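Local structure of macrophage receptor MARCO (Mus musculus, 2OYA) at residues 31-36 and 66-71; 43-48 and 76-81. The protein acts as a macrophage scavenger receptor, its cysteine-rich domain recognising ligands through a basic and an acidic surface cluster. All coordinates share one frame; numbering follows the deposited sequence. Where two conformers were deposited one is given.

Interaction 1 (31-36 and 66-71); sequences DDDWDN and LDNVNC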
ATOM      1  N   ASP A  31       0.085  -9.435  -2.916  1.00  5.08           N
ATOM      2  CA  ASP A  31       0.758  -8.871  -4.092  1.00  6.22           C
ATOM      3  C   ASP A  31       0.164  -9.314  -5.456  1.00  6.81           C
ATOM      4  O   ASP A  31       0.696  -8.945  -6.517  1.00  6.37           O
ATOM      5  CB  ASP A  31       2.259  -9.088  -4.036  1.00  5.18           C
ATOM      6  CG  ASP A  31       2.661 -10.545  -4.297  1.00  6.63           C
ATOM      7  OD1 ASP A  31       1.765 -11.390  -4.525  1.00  7.03           O
ATOM      8  OD2 ASP A  31       3.887 -10.825  -4.287  1.00  6.75           O
ATOM      9  N   ASP A  32      -0.928 -10.087  -5.419  0.50  7.88           N
ATOM     10  CA  ASP A  32      -1.606 -10.512  -6.653  0.50  8.79           C
ATOM     11  C   ASP A  32      -2.022  -9.272  -7.440  0.50  8.98           C
ATOM     12  O   ASP A  32      -2.825  -8.480  -6.945  0.50  9.28           O
ATOM     13  CB  ASP A  32      -2.872 -11.328  -6.352  0.50  9.40           C
ATOM     14  CG  ASP A  32      -2.599 -12.668  -5.679  0.50 10.83           C
ATOM     15  OD1 ASP A  32      -1.467 -13.203  -5.764  0.50 14.04           O
ATOM     16  OD2 ASP A  32      -3.561 -13.200  -5.073  0.50 12.92           O
ATOM     17  N   ASP A  33      -1.487  -9.112  -8.655  1.00  8.76           N
ATOM     18  CA  ASP A  33      -1.815  -7.943  -9.542  1.00  9.50           C
ATOM     19  C   ASP A  33      -1.324  -6.596  -9.006  1.00  8.18           C
ATOM     20  O   ASP A  33      -1.694  -5.552  -9.529  1.00  8.55           O
ATOM     21  CB  ASP A  33      -3.332  -7.807  -9.823  1.00 10.55           C
ATOM     22  CG  ASP A  33      -3.922  -8.998 -10.550  1.00 15.41           C
ATOM     23  OD1 ASP A  33      -3.208  -9.659 -11.342  1.00 17.34           O
ATOM     24  OD2 ASP A  33      -5.139  -9.237 -10.335  1.00 20.90           O
ATOM     25  N   TRP A  34      -0.496  -6.616  -7.961  1.00  7.26           N
ATOM     26  CA  TRP A  34       0.006  -5.387  -7.350  1.00  5.83           C
ATOM     27  C   TRP A  34       1.070  -4.819  -8.272  1.00  7.17           C
ATOM     28  O   TRP A  34       2.087  -5.461  -8.525  1.00  7.10           O
ATOM     29  CB  TRP A  34       0.572  -5.678  -5.966  1.00  6.20           C
ATOM     30  CG  TRP A  34       1.095  -4.485  -5.214  1.00  5.19           C
ATOM     31  CD1 TRP A  34       2.408  -4.156  -4.985  1.00  5.50           C
ATOM     32  CD2 TRP A  34       0.308  -3.485  -4.557  1.00  6.18           C
ATOM     33  NE1 TRP A  34       2.483  -3.010  -4.225  1.00  4.26           N
ATOM     34  CE2 TRP A  34       1.208  -2.578  -3.949  1.00  4.25           C
ATOM     35  CE3 TRP A  34      -1.077  -3.267  -4.427  1.00  4.96           C
ATOM     36  CZ2 TRP A  34       0.770  -1.453  -3.223  1.00  6.85           C
ATOM     37  CZ3 TRP A  34      -1.517  -2.152  -3.697  1.00  5.24           C
ATOM     38  CH2 TRP A  34      -0.586  -1.255  -3.110  1.00  6.30           C
ATOM     39  N   ASP A  35       0.816  -3.627  -8.804  1.00  7.37           N
ATOM     40  CA  ASP A  35       1.716  -3.070  -9.814  1.00  7.92           C
ATOM     41  C   ASP A  35       2.088  -1.604  -9.511  1.00  7.79           C
ATOM     42  O   ASP A  35       1.689  -1.071  -8.491  1.00  7.31           O
ATOM     43  CB  ASP A  35       1.145  -3.287 -11.237  1.00  8.29           C
ATOM     44  CG  ASP A  35      -0.107  -2.483 -11.513  1.00 10.84           C
ATOM     45  OD1 ASP A  35      -0.754  -2.756 -12.551  1.00 14.91           O
ATOM     46  OD2 ASP A  35      -0.458  -1.584 -10.709  1.00 12.25           O
ATOM     47  N   ASN A  36       2.882  -0.971 -10.384  1.00  7.78           N
ATOM     48  CA  ASN A  36       3.333   0.409 -10.143  1.00  7.68           C
ATOM     49  C   ASN A  36       2.184   1.409 -10.013  1.00  7.26           C
ATOM     50  O   ASN A  36       2.300   2.396  -9.276  1.00  7.01           O
ATOM     51  CB  ASN A  36       4.328   0.844 -11.222  1.00  7.48           C
ATOM     52  CG  ASN A  36       5.702   0.171 -11.060  1.00  8.65           C
ATOM     53  OD1 ASN A  36       6.063  -0.292  -9.971  1.00  8.01           O
ATOM     54  ND2 ASN A  36       6.463   0.097 -12.157  1.00  7.14           N
ATOM     55  N   LEU A  66      -6.567  -6.605   1.424  1.00  7.06           N
ATOM     56  CA  LEU A  66      -6.731  -6.366  -0.020  1.00  6.39           C
ATOM     57  C   LEU A  66      -6.028  -7.411  -0.881  1.00  6.78           C
ATOM     58  O   LEU A  66      -4.984  -7.944  -0.501  1.00  7.04           O
ATOM     59  CB  LEU A  66      -6.218  -4.975  -0.394  1.00  6.42           C
ATOM     60  CG  LEU A  66      -6.975  -3.771   0.173  1.00  7.66           C
ATOM     61  CD1 LEU A  66      -6.246  -2.486  -0.214  1.00  8.30           C
ATOM     62  CD2 LEU A  66      -8.438  -3.768  -0.306  1.00  9.79           C
ATOM     63  N   ASP A  67      -6.627  -7.704  -2.032  1.00  6.66           N
ATOM     64  CA  ASP A  67      -6.075  -8.647  -3.003  1.00  7.49           C
ATOM     65  C   ASP A  67      -6.590  -8.217  -4.380  1.00  6.94           C
ATOM     66  O   ASP A  67      -7.652  -7.574  -4.490  1.00  7.04           O
ATOM     67  CB  ASP A  67      -6.530 -10.079  -2.665  1.00  7.82           C
ATOM     68  CG  ASP A  67      -5.814 -11.147  -3.475  1.00  9.23           C
ATOM     69  OD1 ASP A  67      -4.787 -10.843  -4.098  1.00  9.91           O
ATOM     70  OD2 ASP A  67      -6.261 -12.325  -3.437  1.00 11.48           O
ATOM     71  N   ASN A  68      -5.817  -8.536  -5.415  1.00  8.10           N
ATOM     72  CA  ASN A  68      -6.145  -8.174  -6.797  1.00  9.56           C
ATOM     73  C   ASN A  68      -6.487  -6.701  -6.961  1.00  9.26           C
ATOM     74  O   ASN A  68      -7.457  -6.347  -7.635  1.00  9.12           O
ATOM     75  CB  ASN A  68      -7.264  -9.080  -7.339  1.00 10.05           C
ATOM     76  CG  ASN A  68      -6.928 -10.542  -7.184  1.00 13.16           C
ATOM     77  OD1 ASN A  68      -7.567 -11.260  -6.412  1.00 17.81           O
ATOM     78  ND2 ASN A  68      -5.873 -10.978  -7.861  1.00 14.38           N
ATOM     79  N   VAL A  69      -5.668  -5.842  -6.337  1.00  9.14           N
ATOM     80  CA  VAL A  69      -5.830  -4.404  -6.516  1.00  8.63           C
ATOM     81  C   VAL A  69      -5.497  -4.038  -7.967  1.00  9.54           C
ATOM     82  O   VAL A  69      -4.436  -4.415  -8.482  1.00  8.91           O
ATOM     83  CB  VAL A  69      -4.951  -3.605  -5.533  1.00  8.13           C
ATOM     84  CG1 VAL A  69      -5.193  -2.095  -5.683  1.00  8.42           C
ATOM     85  CG2 VAL A  69      -5.222  -4.056  -4.081  1.00  7.97           C
ATOM     86  N   ASN A  70      -6.413  -3.316  -8.611  0.50  9.51           N
ATOM     87  CA  ASN A  70      -6.246  -2.910 -10.003  0.50 10.53           C
ATOM     88  C   ASN A  70      -6.567  -1.433 -10.214  0.50 10.68           C
ATOM     89  O   ASN A  70      -7.552  -1.088 -10.861  0.50 10.23           O
ATOM     90  CB  ASN A  70      -7.100  -3.793 -10.913  0.50 11.10           C
ATOM     91  CG  ASN A  70      -6.431  -5.108 -11.231  0.50 11.61           C
ATOM     92  OD1 ASN A  70      -5.552  -5.176 -12.094  0.50 14.90           O
ATOM     93  ND2 ASN A  70      -6.844  -6.168 -10.545  0.50 13.41           N
ATOM     94  N   CYS A  71      -5.723  -0.569  -9.656  1.00 10.61           N
ATOM     95  CA  CYS A  71      -5.883   0.883  -9.798  1.00 11.14           C
ATOM     96  C   CYS A  71      -5.543   1.292 -11.222  1.00 12.48           C
ATOM     97  O   CYS A  71      -4.690   0.668 -11.864  1.00 12.08           O
ATOM     98  CB  CYS A  71      -4.935   1.638  -8.863  1.00 10.95           C
ATOM     99  SG  CYS A  71      -5.179   1.304  -7.090  1.00  9.11           S
TER
HETATM  100  O   HOH W   1      -3.035  -6.495  -5.131  1.00  6.61           O
HETATM  101  O   HOH W   2      -3.185  -3.894 -11.372  1.00 18.23           O
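Two irregular chain segments run side by side here, with the CA atoms of Asp-32 and Asn-68 5.1 Å apart and those of Trp-34 and Val-69 6.0 Å apart. A type II turn from Asp-31 to Trp-34 presents the carbonyl of Asp-32 to the second segment. There it receives a CA-H...O contact from Asn-68 (CA to Asp-32 O, 3.3 Å) and a proton from water 1, which in turn accepts from Val-69 N at 3.0 Å. Water 1 therefore joins the two backbones.

A side-chain hydrogen bond runs from Asn-68 ND2 to Asp-33 OD2, at 3.1 Å with 154° at the hydrogen. The amide comes from above the carboxylate, 61° out of its plane, and the bond is also tilted somewhat from the amide plane of Asn-68. Asp-33 reaches it with CG anti to its own carbonyl carbon (chi1 -62°), which swings the carboxylate across to the second segment. Deeper than these polar groups, the six-membered ring of Trp-34 has Val-69 CB at its edge, 4.0 Å from Trp-34 CE3.

In this scavenger receptor cysteine-rich domain, the contact ties the loop between strand 25-29 and helix 36-45 to the loop leaving strand 64-66. Ile-29 touches both Trp-34 and Val-69, and Trp-34 NE1 bonds the carbonyl of Gly-98, which fixes the polar edge of the indole.

Asp-67, from the other segment, lies beside the aspartates of the turn. Asp-32 OD2 is modelled 2.8 Å from Asp-67 OD1, two acceptors, but Asp-32 was deposited in two conformers and the closeness is doubtful. Asp-67 OD1 also accepts a weak bond from Asn-68 N. Water 2 bridges Asp-33 O and Asn-70 OD1.

Interaction 2 (43-48 and 76-81); sequences CRMLGY and NSLWDC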
ATOM      1  N   CYS A  43       1.191   5.314  -2.444  1.00  6.57           N
ATOM      2  CA  CYS A  43       2.188   6.316  -2.055  1.00  6.69           C
ATOM      3  C   CYS A  43       1.641   7.759  -2.079  1.00  6.82           C
ATOM      4  O   CYS A  43       1.985   8.563  -1.218  1.00  7.42           O
ATOM      5  CB  CYS A  43       3.437   6.192  -2.929  1.00  6.86           C
ATOM      6  SG  CYS A  43       4.332   4.634  -2.671  1.00  6.90           S
ATOM      7  N   ARG A  44       0.778   8.058  -3.045  1.00  8.15           N
ATOM      8  CA  ARG A  44       0.087   9.349  -3.146  1.00  9.53           C
ATOM      9  C   ARG A  44      -0.705   9.653  -1.879  1.00  9.21           C
ATOM     10  O   ARG A  44      -0.731  10.813  -1.406  1.00  8.95           O
ATOM     11  CB  ARG A  44      -0.826   9.334  -4.370  1.00  9.95           C
ATOM     12  CG  ARG A  44      -1.749  10.536  -4.560  1.00 12.72           C
ATOM     13  CD  ARG A  44      -2.519  10.367  -5.873  1.00 11.97           C
ATOM     14  NE  ARG A  44      -1.639  10.336  -7.045  1.00 17.96           N
ATOM     15  CZ  ARG A  44      -1.845   9.561  -8.106  1.00 19.49           C
ATOM     16  NH1 ARG A  44      -2.887   8.728  -8.131  1.00 19.05           N
ATOM     17  NH2 ARG A  44      -0.999   9.605  -9.132  1.00 21.07           N
ATOM     18  N   MET A  45      -1.315   8.621  -1.302  1.00  9.24           N
ATOM     19  CA  MET A  45      -2.062   8.789  -0.054  1.00  9.84           C
ATOM     20  C   MET A  45      -1.185   9.331   1.076  1.00  9.94           C
ATOM     21  O   MET A  45      -1.662  10.085   1.940  1.00 10.43           O
ATOM     22  CB  MET A  45      -2.718   7.481   0.362  1.00  9.56           C
ATOM     23  CG  MET A  45      -3.790   7.013  -0.608  1.00 10.05           C
ATOM     24  SD  MET A  45      -4.465   5.426  -0.108  1.00 10.62           S
ATOM     25  CE  MET A  45      -5.384   5.872   1.380  1.00 12.24           C
ATOM     26  N   LEU A  46       0.099   8.965   1.050  1.00  9.80           N
ATOM     27  CA  LEU A  46       1.068   9.431   2.042  1.00  9.80           C
ATOM     28  C   LEU A  46       1.783  10.722   1.627  1.00 10.18           C
ATOM     29  O   LEU A  46       2.674  11.212   2.344  1.00 11.48           O
ATOM     30  CB  LEU A  46       2.069   8.309   2.366  1.00 10.20           C
ATOM     31  CG  LEU A  46       1.515   7.065   3.063  1.00 11.94           C
ATOM     32  CD1 LEU A  46       2.586   5.972   3.072  1.00 14.54           C
ATOM     33  CD2 LEU A  46       1.078   7.396   4.479  1.00 15.33           C
ATOM     34  N   GLY A  47       1.388  11.279   0.489  1.00  9.43           N
ATOM     35  CA  GLY A  47       1.928  12.546   0.005  1.00  9.77           C
ATOM     36  C   GLY A  47       3.124  12.444  -0.945  1.00 10.10           C
ATOM     37  O   GLY A  47       3.689  13.465  -1.334  1.00 10.35           O
ATOM     38  N   TYR A  48       3.490  11.226  -1.340  1.00  9.60           N
ATOM     39  CA  TYR A  48       4.573  11.004  -2.305  1.00  9.66           C
ATOM     40  C   TYR A  48       4.037  11.144  -3.722  1.00 10.02           C
ATOM     41  O   TYR A  48       2.831  11.104  -3.935  1.00 10.58           O
ATOM     42  CB  TYR A  48       5.215   9.615  -2.097  1.00  9.83           C
ATOM     43  CG  TYR A  48       5.858   9.459  -0.751  1.00 10.01           C
ATOM     44  CD1 TYR A  48       5.173   8.875   0.308  1.00 11.81           C
ATOM     45  CD2 TYR A  48       7.169   9.900  -0.528  1.00 13.42           C
ATOM     46  CE1 TYR A  48       5.772   8.748   1.568  1.00 12.36           C
ATOM     47  CE2 TYR A  48       7.776   9.762   0.706  1.00 11.30           C
ATOM     48  CZ  TYR A  48       7.081   9.194   1.754  1.00 12.60           C
ATOM     49  OH  TYR A  48       7.712   9.089   2.975  1.00 12.75           O
ATOM     50  N   ASN A  76      -7.005   9.002  -6.016  0.80 16.80           N
ATOM     51  CA  ASN A  76      -6.449   9.686  -4.844  0.80 17.22           C
ATOM     52  C   ASN A  76      -6.355   8.759  -3.647  0.80 15.99           C
ATOM     53  O   ASN A  76      -5.677   9.065  -2.675  0.80 15.70           O
ATOM     54  CB  ASN A  76      -7.265  10.928  -4.481  0.80 17.91           C
ATOM     55  CG  ASN A  76      -7.279  11.953  -5.598  0.80 21.11           C
ATOM     56  OD1 ASN A  76      -8.347  12.381  -6.042  0.80 24.39           O
ATOM     57  ND2 ASN A  76      -6.087  12.330  -6.081  0.80 23.29           N
ATOM     58  N   SER A  77      -7.024   7.612  -3.760  1.00 15.16           N
ATOM     59  CA  SER A  77      -7.136   6.660  -2.681  1.00 14.22           C
ATOM     60  C   SER A  77      -7.276   5.236  -3.218  1.00 12.76           C
ATOM     61  O   SER A  77      -7.904   5.013  -4.264  1.00 12.15           O
ATOM     62  CB  SER A  77      -8.386   7.033  -1.867  1.00 14.09           C
ATOM     63  OG  SER A  77      -8.745   6.025  -0.958  1.00 16.66           O
ATOM     64  N   LEU A  78      -6.711   4.265  -2.493  1.00 12.01           N
ATOM     65  CA  LEU A  78      -6.953   2.838  -2.814  1.00 11.29           C
ATOM     66  C   LEU A  78      -8.420   2.469  -2.687  1.00 11.32           C
ATOM     67  O   LEU A  78      -8.885   1.487  -3.286  1.00 11.08           O
ATOM     68  CB  LEU A  78      -6.152   1.910  -1.896  1.00 11.62           C
ATOM     69  CG  LEU A  78      -4.653   1.749  -2.143  1.00 11.19           C
ATOM     70  CD1 LEU A  78      -4.066   0.738  -1.152  1.00 12.74           C
ATOM     71  CD2 LEU A  78      -4.369   1.308  -3.566  1.00 10.44           C
ATOM     72  N   TRP A  79      -9.144   3.238  -1.878  1.00 11.52           N
ATOM     73  CA  TRP A  79     -10.571   2.998  -1.703  1.00 12.14           C
ATOM     74  C   TRP A  79     -11.301   3.209  -3.045  1.00 12.98           C
ATOM     75  O   TRP A  79     -12.337   2.596  -3.291  1.00 13.31           O
ATOM     76  CB  TRP A  79     -11.140   3.887  -0.582  1.00 11.99           C
ATOM     77  CG  TRP A  79     -11.050   3.290   0.833  1.00 12.70           C
ATOM     78  CD1 TRP A  79     -12.103   2.900   1.622  1.00 12.93           C
ATOM     79  CD2 TRP A  79      -9.858   3.076   1.628  1.00 12.43           C
ATOM     80  NE1 TRP A  79     -11.640   2.444   2.851  1.00 12.97           N
ATOM     81  CE2 TRP A  79     -10.272   2.532   2.872  1.00 13.04           C
ATOM     82  CE3 TRP A  79      -8.484   3.268   1.395  1.00 10.50           C
ATOM     83  CZ2 TRP A  79      -9.364   2.187   3.893  1.00 11.90           C
ATOM     84  CZ3 TRP A  79      -7.575   2.918   2.411  1.00 11.52           C
ATOM     85  CH2 TRP A  79      -8.032   2.389   3.651  1.00 11.75           C
ATOM     86  N   ASP A  80     -10.736   4.051  -3.915  1.00 13.21           N
ATOM     87  CA  ASP A  80     -11.313   4.301  -5.252  1.00 13.37           C
ATOM     88  C   ASP A  80     -10.895   3.278  -6.308  1.00 13.27           C
ATOM     89  O   ASP A  80     -11.428   3.278  -7.423  1.00 13.22           O
ATOM     90  CB  ASP A  80     -10.953   5.699  -5.747  1.00 14.16           C
ATOM     91  CG  ASP A  80     -11.645   6.781  -4.969  1.00 16.19           C
ATOM     92  OD1 ASP A  80     -12.880   6.707  -4.784  1.00 19.70           O
ATOM     93  OD2 ASP A  80     -10.950   7.703  -4.528  1.00 21.06           O
ATOM     94  N   CYS A  81      -9.954   2.398  -5.960  1.00 11.85           N
ATOM     95  CA  CYS A  81      -9.499   1.384  -6.911  1.00 11.84           C
ATOM     96  C   CYS A  81     -10.364   0.159  -6.954  1.00 11.81           C
ATOM     97  O   CYS A  81     -10.899  -0.275  -5.938  1.00 12.51           O
ATOM     98  CB  CYS A  81      -8.085   0.938  -6.588  1.00 11.50           C
ATOM     99  SG  CYS A  81      -6.931   2.263  -6.672  1.00 11.64           S
TER
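Met-45, on the last turn of helix 36-45, lays its side chain against the 3-10 segment 78-80, and the helix ends just beyond it in a Schellman motif. The evidence is the pair of backbone bonds back into the final turn, Tyr-48 N to Cys-43 O at 3.1 Å and Gly-47 N to Arg-44 O at 2.9 Å, together with the positive phi of Gly-47. This places the contact at the surface of the scavenger receptor cysteine-rich domain, where the helix meets the loop leading from strand 64-66 towards strand 98-101.

The methionine does most of the touching, and its torsions say how. Extended through chi2 (177°), Met-45 carries SD out to the second segment; the bend at chi3 of Met-45 (70°) then brings CE against Trp-79. Met-45 CG rests against the carbonyl of Asn-76, 3.5 Å from Asn-76 O. Met-45 SD accepts a weak bond from Leu-78 N, long at 3.5 Å but nearly straight at 169°, and the sulfur also packs on the Leu-78 side chain. Beyond it, Met-45 CE meets Trp-79 CZ3 at 3.8 Å, approaching the ring obliquely, while the two side chains cross at about a right angle. The ring of Trp-79 also meets that of Trp-86.

Arg-44 takes a lesser share. Arg-44 CD lies 4.1 Å from Asn-76 ND2, but the guanidinium continues past to bond, through NH1, the carbonyls of Glu-75 and Gly-73, so the charged end is held by the chain just before Asn-76. On the opposing segment an ST turn shapes the start of the 3-10 segment: Ser-77 OG, anti to its backbone N, takes the N-H of Trp-79, with Trp-79 N 3.0 Å from Ser-77 OG.

Interaction 1 joins the loop leading into helix 36-45, and interaction 2 its last turn, to the long loop after strand 64-66. The first is partly buried, with a Trp-34 and Val-69 interior and aspartates, asparagines and waters around it; the second is a surface contact that rests mainly on one methionine, with a weak N-H...S bond in place of carboxylate and water chemistry. They are coupled directly, since Cys-71 and Cys-81 form a disulfide, Cys-71 SG to Cys-81 SG 2.0 Å. Leu-78 of interaction 2 also packs on Leu-66, Val-69 and Cys-71, and on Val-41 and Phe-42 of the helix.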